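Local coordinates for protein rhamnosidase B (Bacillus sp., PDB 2OKX) that probably releases terminal alpha-L-rhamnose from glycosides by hydrolysis, as an inverting alpha-L-rhamnosidase of glycoside hydrolase family 78, at residues E152-E161 with F486-Y497. Sequence-based numbering, arbitrary orientation.
Sequences EVIDARELAE and FRYICREGRQSY
Ile154 uses both its N and its O on strand 486-489, N donating to Arg487 O and O accepting from Ile489 N at 2.8 Å. Arg487 N to Glu152 O and Ala156 N to Ile489 O extend this parallel ladder, in which Val153 and Asp155 share one face with Arg487 and Ile489. Arg491 inserts its side chain between Ala156 and Glu161, its tip at Leu159. Its CB lies 3.9 Å from Ala156 O; CG, placed between backbone N and carbonyl carbon (chi1 65°), starts a chain that bends at chi3, and CD comes 3.5 Å from Glu161 OE1. NE donates to a water that donates to Ala156 O. Over one guanidinium face stands Glu161 OE1, 3.3 Å from NE, a salt bridge with no N-H aimed at it; CZ and NH1 lie beneath OE1 and near Glu161 CB, and the Ala156 methyl lies over the rim of the opposite face. NH2 donates to Leu159 O at 3.0 Å from above the carbonyl plane, with Leu159 CD1 packed beside it. On the Asp155 face, the Arg157 guanidinium grips the carboxylate side-on, NE to OD2 and NH2 to OD1, while Arg157 N closes an Asx turn on OD2; Ile489 CG2 packs over the guanidinium. Replacing Asp155 by alanine removes both oxygens, and Arg157 would probably lose its carboxylate partner and swing off Ile489, the turn losing its side-chain acceptor. Tyr497 OH donates to Glu152 OE1 (2.7 Å) on its anti side, with OE1 at the ring edge; Glu152 OE2 forms a salt bridge with Arg503. Strand 153-155 joins a sheet in which strand 485-489 also pairs antiparallel with strand 462-472, linking the N-terminal and concanavalin-like family regions, with Trp23 of strand 22-31 against Glu152, Ile154 and Tyr497.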
loop_
_atom_site.group_PDB
_atom_site.type_symbol
_atom_site.label_atom_id
_atom_site.label_comp_id
_atom_site.label_asym_id
_atom_site.label_seq_id
_atom_site.Cartn_x
_atom_site.Cartn_y
_atom_site.Cartn_z
ATOM N N GLU A 152 3.932 9.768 12.754
ATOM C CA GLU A 152 3.857 10.504 14.007
ATOM C C GLU A 152 5.114 11.135 14.582
ATOM O O GLU A 152 6.240 10.788 14.229
ATOM C CB GLU A 152 3.195 9.631 15.089
ATOM C CG GLU A 152 4.105 8.615 15.806
ATOM C CD GLU A 152 4.255 7.284 15.071
ATOM O OE1 GLU A 152 4.581 6.279 15.741
ATOM O OE2 GLU A 152 4.055 7.240 13.838
ATOM N N VAL A 153 4.876 12.104 15.461
ATOM C CA VAL A 153 5.916 12.819 16.192
ATOM C C VAL A 153 5.381 12.813 17.622
ATOM O O VAL A 153 4.336 13.408 17.902
ATOM C CB VAL A 153 6.071 14.270 15.708
ATOM C CG1 VAL A 153 6.987 15.032 16.655
ATOM C CG2 VAL A 153 6.652 14.285 14.303
ATOM N N ILE A 154 6.087 12.121 18.512
ATOM C CA ILE A 154 5.661 11.987 19.901
ATOM C C ILE A 154 6.698 12.487 20.894
ATOM O O ILE A 154 7.840 12.033 20.885
ATOM C CB ILE A 154 5.386 10.498 20.252
ATOM C CG1 ILE A 154 4.454 9.862 19.217
ATOM C CG2 ILE A 154 4.801 10.393 21.654
ATOM C CD1 ILE A 154 3.040 10.411 19.213
ATOM N N ASP A 155 6.299 13.417 21.756
ATOM C CA ASP A 155 7.203 13.933 22.776
ATOM C C ASP A 155 6.796 13.251 24.077
ATOM O O ASP A 155 5.829 13.653 24.732
ATOM C CB ASP A 155 7.071 15.451 22.896
ATOM C CG ASP A 155 8.104 16.049 23.827
ATOM O OD1 ASP A 155 8.427 17.247 23.669
ATOM O OD2 ASP A 155 8.588 15.323 24.722
ATOM N N ALA A 156 7.538 12.207 24.432
ATOM C CA ALA A 156 7.260 11.415 25.623
ATOM C C ALA A 156 7.304 12.198 26.933
ATOM O O ALA A 156 6.787 11.740 27.949
ATOM C CB ALA A 156 8.220 10.229 25.685
ATOM N N ARG A 157 7.920 13.372 26.918
ATOM C CA ARG A 157 7.988 14.185 28.128
ATOM C C ARG A 157 6.599 14.662 28.557
ATOM O O ARG A 157 6.384 15.005 29.719
ATOM C CB ARG A 157 8.910 15.383 27.903
ATOM C CG ARG A 157 10.360 14.987 27.723
ATOM C CD ARG A 157 11.208 16.163 27.300
ATOM N NE ARG A 157 10.762 16.731 26.031
ATOM C CZ ARG A 157 11.420 17.682 25.376
ATOM N NH1 ARG A 157 12.554 18.169 25.870
ATOM N NH2 ARG A 157 10.945 18.148 24.228
ATOM N N GLU A 158 5.654 14.664 27.620
ATOM C CA GLU A 158 4.288 15.098 27.907
ATOM C C GLU A 158 3.313 13.930 27.870
ATOM O O GLU A 158 2.098 14.120 27.953
ATOM C CB GLU A 158 3.844 16.148 26.887
ATOM C CG GLU A 158 4.816 17.295 26.732
ATOM C CD GLU A 158 4.387 18.280 25.667
ATOM O OE1 GLU A 158 5.197 19.166 25.331
ATOM O OE2 GLU A 158 3.245 18.172 25.168
ATOM N N LEU A 159 3.849 12.719 27.747
ATOM C CA LEU A 159 3.023 11.519 27.678
ATOM C C LEU A 159 2.973 10.753 28.997
ATOM O O LEU A 159 4.005 10.486 29.613
ATOM C CB LEU A 159 3.544 10.600 26.560
ATOM C CG LEU A 159 2.895 9.237 26.289
ATOM C CD1 LEU A 159 3.350 8.220 27.304
ATOM C CD2 LEU A 159 1.394 9.374 26.308
ATOM N N ALA A 160 1.760 10.408 29.423
ATOM C CA ALA A 160 1.558 9.639 30.647
ATOM C C ALA A 160 1.713 8.167 30.250
ATOM O O ALA A 160 0.751 7.519 29.843
ATOM C CB ALA A 160 0.160 9.899 31.207
ATOM N N GLU A 161 2.938 7.660 30.370
ATOM C CA GLU A 161 3.284 6.290 29.997
ATOM C C GLU A 161 2.344 5.176 30.451
ATOM O O GLU A 161 2.079 4.247 29.688
ATOM C CB GLU A 161 4.710 5.972 30.468
ATOM C CG GLU A 161 4.869 5.859 31.977
ATOM C CD GLU A 161 6.322 5.872 32.421
ATOM O OE1 GLU A 161 6.961 6.944 32.341
ATOM O OE2 GLU A 161 6.828 4.809 32.845
ATOM N N PHE A 486 8.861 8.424 11.867
ATOM C CA PHE A 486 8.297 8.861 13.131
ATOM C C PHE A 486 9.438 9.464 13.937
ATOM O O PHE A 486 10.610 9.139 13.723
ATOM C CB PHE A 486 7.577 7.728 13.900
ATOM C CG PHE A 486 8.481 6.773 14.644
ATOM C CD1 PHE A 486 8.457 5.413 14.344
ATOM C CD2 PHE A 486 9.294 7.209 15.691
ATOM C CE1 PHE A 486 9.221 4.503 15.074
ATOM C CE2 PHE A 486 10.063 6.304 16.427
ATOM C CZ PHE A 486 10.025 4.951 16.116
ATOM N N ARG A 487 9.102 10.402 14.808
ATOM C CA ARG A 487 10.094 11.008 15.677
ATOM C C ARG A 487 9.582 10.799 17.086
ATOM O O ARG A 487 8.404 11.021 17.368
ATOM C CB ARG A 487 10.260 12.507 15.416
ATOM C CG ARG A 487 10.998 13.225 16.559
ATOM C CD ARG A 487 11.499 14.590 16.144
ATOM N NE ARG A 487 12.578 14.489 15.169
ATOM C CZ ARG A 487 13.176 15.531 14.605
ATOM N NH1 ARG A 487 12.798 16.765 14.920
ATOM N NH2 ARG A 487 14.154 15.343 13.729
ATOM N N TYR A 488 10.474 10.360 17.959
ATOM C CA TYR A 488 10.140 10.112 19.350
ATOM C C TYR A 488 11.120 10.926 20.180
ATOM O O TYR A 488 12.336 10.819 20.000
ATOM C CB TYR A 488 10.306 8.623 19.665
ATOM C CG TYR A 488 10.042 8.252 21.106
ATOM C CD1 TYR A 488 8.769 7.868 21.528
ATOM C CD2 TYR A 488 11.071 8.282 22.049
ATOM C CE1 TYR A 488 8.529 7.517 22.855
ATOM C CE2 TYR A 488 10.842 7.937 23.380
ATOM C CZ TYR A 488 9.572 7.555 23.773
ATOM O OH TYR A 488 9.350 7.210 25.086
ATOM N N ILE A 489 10.589 11.760 21.067
ATOM C CA ILE A 489 11.420 12.587 21.931
ATOM C C ILE A 489 11.352 11.957 23.317
ATOM O O ILE A 489 10.276 11.799 23.891
ATOM C CB ILE A 489 10.909 14.038 21.972
ATOM C CG1 ILE A 489 10.781 14.573 20.542
ATOM C CG2 ILE A 489 11.882 14.909 22.755
ATOM C CD1 ILE A 489 10.036 15.884 20.431
ATOM N N CYS A 490 12.517 11.603 23.838
ATOM C CA CYS A 490 12.639 10.923 25.123
ATOM C C CYS A 490 12.326 11.653 26.416
ATOM O O CYS A 490 12.590 12.845 26.561
ATOM C CB CYS A 490 14.049 10.359 25.260
ATOM S SG CYS A 490 14.468 9.143 24.009
ATOM N N ARG A 491 11.760 10.903 27.354
ATOM C CA ARG A 491 11.490 11.420 28.682
ATOM C C ARG A 491 12.766 10.940 29.367
ATOM O O ARG A 491 13.578 10.259 28.739
ATOM C CB ARG A 491 10.262 10.756 29.311
ATOM C CG ARG A 491 10.408 9.266 29.595
ATOM C CD ARG A 491 9.332 8.803 30.568
ATOM N NE ARG A 491 7.995 9.043 30.032
ATOM C CZ ARG A 491 7.363 8.215 29.208
ATOM N NH1 ARG A 491 7.943 7.081 28.831
ATOM N NH2 ARG A 491 6.161 8.533 28.741
ATOM N N GLU A 492 12.952 11.270 30.638
ATOM C CA GLU A 492 14.164 10.855 31.330
ATOM C C GLU A 492 14.163 9.373 31.713
ATOM O O GLU A 492 13.164 8.853 32.199
ATOM C CB GLU A 492 14.350 11.706 32.589
ATOM C CG GLU A 492 15.660 11.481 33.317
ATOM C CD GLU A 492 16.863 11.879 32.492
ATOM O OE1 GLU A 492 16.826 12.953 31.855
ATOM O OE2 GLU A 492 17.856 11.126 32.489
ATOM N N GLY A 493 15.286 8.695 31.477
ATOM C CA GLY A 493 15.399 7.294 31.851
ATOM C C GLY A 493 15.076 6.232 30.816
ATOM O O GLY A 493 15.158 6.468 29.608
ATOM N N ARG A 494 14.722 5.044 31.298
ATOM C CA ARG A 494 14.387 3.931 30.420
ATOM C C ARG A 494 12.934 4.026 29.989
ATOM O O ARG A 494 12.061 4.385 30.782
ATOM C CB ARG A 494 14.616 2.583 31.115
ATOM C CG ARG A 494 14.238 1.406 30.222
ATOM C CD ARG A 494 14.263 0.058 30.920
ATOM N NE ARG A 494 15.603 -0.357 31.318
ATOM C CZ ARG A 494 16.077 -1.591 31.167
ATOM N NH1 ARG A 494 15.328 -2.537 30.616
ATOM N NH2 ARG A 494 17.298 -1.885 31.587
ATOM N N GLN A 495 12.675 3.686 28.731
ATOM C CA GLN A 495 11.326 3.747 28.195
ATOM C C GLN A 495 11.177 2.825 26.990
ATOM O O GLN A 495 12.166 2.395 26.398
ATOM C CB GLN A 495 11.002 5.187 27.797
ATOM C CG GLN A 495 11.945 5.754 26.753
ATOM C CD GLN A 495 12.273 7.213 26.995
ATOM O OE1 GLN A 495 13.274 7.540 27.642
ATOM N NE2 GLN A 495 11.427 8.097 26.490
ATOM N N SER A 496 9.932 2.519 26.646
ATOM C CA SER A 496 9.632 1.651 25.514
ATOM C C SER A 496 8.565 2.310 24.659
ATOM O O SER A 496 7.728 3.060 25.163
ATOM C CB SER A 496 9.118 0.295 25.999
ATOM O OG SER A 496 10.085 -0.352 26.799
ATOM N N TYR A 497 8.600 2.028 23.362
ATOM C CA TYR A 497 7.623 2.590 22.445
ATOM C C TYR A 497 7.401 1.684 21.246
ATOM O O TYR A 497 8.348 1.119 20.700
ATOM C CB TYR A 497 8.083 3.961 21.943
ATOM C CG TYR A 497 7.084 4.606 21.006
ATOM C CD1 TYR A 497 5.884 5.126 21.489
ATOM C CD2 TYR A 497 7.317 4.653 19.628
ATOM C CE1 TYR A 497 4.942 5.675 20.630
ATOM C CE2 TYR A 497 6.379 5.199 18.758
ATOM C CZ TYR A 497 5.193 5.708 19.265
ATOM O OH TYR A 497 4.252 6.242 18.414
HETATM O O HOH W 1 6.826 11.667 31.112
#